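PDB 5UGR: malyl-CoA lyase/beta-methylmalyl-CoA lyase from Methylobacterium extorquens, which belongs to the HpcH/HpaI aldolase/citrate lyase family of TIM-barrel enzymes and binds magnesium. Local coordinates for residues A[51-54]-A[55-58]. Sequence-based numbering, arbitrary orientation.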
loop_
_atom_site.group_PDB
_atom_site.type_symbol
_atom_site.label_atom_id
_atom_site.label_comp_id
_atom_site.label_asym_id
_atom_site.label_seq_id
_atom_site.Cartn_x
_atom_site.Cartn_y
_atom_site.Cartn_z
ATOM N N ASP A 51 -4.247 41.978 -3.347
ATOM C CA ASP A 51 -5.443 42.065 -4.188
ATOM C C ASP A 51 -6.393 40.883 -4.080
ATOM O O ASP A 51 -7.476 40.902 -4.709
ATOM C CB ASP A 51 -5.019 42.213 -5.681
ATOM C CG ASP A 51 -4.295 43.507 -5.990
ATOM O OD1 ASP A 51 -4.586 44.510 -5.340
ATOM O OD2 ASP A 51 -3.476 43.569 -6.945
ATOM N N LYS A 52 -6.011 39.844 -3.300
ATOM C CA LYS A 52 -6.797 38.606 -3.266
ATOM C C LYS A 52 -8.189 38.768 -2.679
ATOM O O LYS A 52 -9.164 38.199 -3.208
ATOM C CB LYS A 52 -6.012 37.510 -2.625
ATOM C CG LYS A 52 -4.864 36.971 -3.493
ATOM C CD LYS A 52 -4.129 35.855 -2.810
ATOM C CE LYS A 52 -2.878 35.390 -3.531
ATOM N NZ LYS A 52 -3.112 34.941 -4.916
ATOM N N GLU A 53 -8.308 39.615 -1.639
ATOM C CA GLU A 53 -9.613 39.778 -0.980
ATOM C C GLU A 53 -10.590 40.457 -1.958
ATOM O O GLU A 53 -11.763 40.054 -2.093
ATOM C CB GLU A 53 -9.437 40.593 0.310
ATOM C CG GLU A 53 -10.774 40.916 0.914
ATOM C CD GLU A 53 -10.710 41.586 2.256
ATOM O OE1 GLU A 53 -11.627 41.353 3.061
ATOM O OE2 GLU A 53 -9.780 42.331 2.494
ATOM N N GLN A 54 -10.094 41.498 -2.658
ATOM C CA GLN A 54 -10.942 42.186 -3.648
ATOM C C GLN A 54 -11.249 41.321 -4.850
ATOM O O GLN A 54 -12.363 41.339 -5.373
ATOM C CB GLN A 54 -10.305 43.512 -4.076
ATOM C CG GLN A 54 -11.200 44.373 -4.934
ATOM C CD GLN A 54 -12.510 44.768 -4.267
ATOM O OE1 GLN A 54 -12.518 45.253 -3.147
ATOM N NE2 GLN A 54 -13.636 44.531 -4.947
ATOM N N ALA A 55 -10.256 40.519 -5.279
ATOM C CA ALA A 55 -10.498 39.685 -6.444
ATOM C C ALA A 55 -11.618 38.709 -6.149
ATOM O O ALA A 55 -12.434 38.394 -7.006
ATOM C CB ALA A 55 -9.217 38.942 -6.811
ATOM N N ARG A 56 -11.692 38.251 -4.901
ATOM C CA ARG A 56 -12.750 37.331 -4.491
ATOM C C ARG A 56 -14.111 37.969 -4.629
ATOM O O ARG A 56 -15.071 37.398 -5.197
ATOM C CB ARG A 56 -12.468 36.825 -3.072
ATOM C CG ARG A 56 -13.337 35.697 -2.649
ATOM C CD ARG A 56 -13.107 35.292 -1.211
ATOM N NE ARG A 56 -11.705 34.951 -0.890
ATOM C CZ ARG A 56 -10.908 35.486 0.035
ATOM N NH1 ARG A 56 -11.259 36.555 0.744
ATOM N NH2 ARG A 56 -9.708 34.977 0.239
ATOM N N LYS A 57 -14.185 39.214 -4.166
ATOM C CA LYS A 57 -15.428 39.962 -4.356
ATOM C C LYS A 57 -15.787 40.224 -5.825
ATOM O O LYS A 57 -16.935 40.062 -6.234
ATOM C CB LYS A 57 -15.315 41.287 -3.582
ATOM C CG LYS A 57 -15.250 41.130 -2.075
ATOM C CD LYS A 57 -15.087 42.525 -1.452
ATOM C CE LYS A 57 -14.843 42.399 0.036
ATOM N NZ LYS A 57 -14.432 43.693 0.640
ATOM N N ASN A 58 -14.780 40.562 -6.608
ATOM C CA ASN A 58 -14.944 40.792 -8.044
ATOM C C ASN A 58 -15.497 39.562 -8.720
ATOM O O ASN A 58 -16.425 39.647 -9.566
ATOM C CB ASN A 58 -13.649 41.189 -8.729
ATOM C CG ASN A 58 -13.074 42.529 -8.256
ATOM O OD1 ASN A 58 -13.774 43.389 -7.678
ATOM N ND2 ASN A 58 -11.806 42.726 -8.546
HETATM O O HOH W 1 -13.208 38.722 -0.068
HETATM O O HOH W 2 -11.907 44.143 -0.632
#
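Gln54 and Asn58 join their side-chain amides one turn apart, near the start of helix 52-65. Gln54 NE2 donates to Asn58 OD1 at 3.0 Å, and the N-H points almost straight at the oxygen (172°). The acceptor lies in the amide plane of Gln54, but NE2 sits above the carbonyl plane of Asn58. The two amide planes are 45° apart. Gln54 reaches this place because its chain bends at chi2 (60°), which turns the amide along the helix. Asn58 ND2 bonds Gly22 O, just past strand 16-21, so the rotation of its amide is set from both ends. The Asn58 side chain also rests on Pro25 and Met28 of helix 25-32.

The tight side carries Ala55 and Arg56. Ala55 CB lies 3.4 Å from Asp51 O and also touches Val47. Arg56 runs out over helix 85-95, where NE makes a salt bridge to Asp88. Its NH1 returns to the first turn through a water, which donates to Glu53 O and accepts from NH1. The end of the Lys52 chain leads away from the next turn, and its NZ is held by Val47 O, Leu43 O and Asn78 OD1. Its chain also packs on Leu302 of a second subunit.

The solvent side is looser. Lys57 extends past Gln54 at about a right angle, and a second water links its NZ to Gln54 OE1. Glu53 OE1 stays 4.4 Å from Lys57 NZ, too far for a salt bridge. Four backbone bonds run beneath, from Ala55 N to Asp51 O through Asn58 N to Gln54 O, the last at 2.8 Å.

These are the first two turns of helix 52-65, in the beta-alpha-beta unit that joins strands 38-42 and 72-76. The buried Lys52 and Arg56 have direct polar partners outside these turns. Lys57 meets Gln54 through water, and any attraction between Glu53 and Lys57 is probably weak.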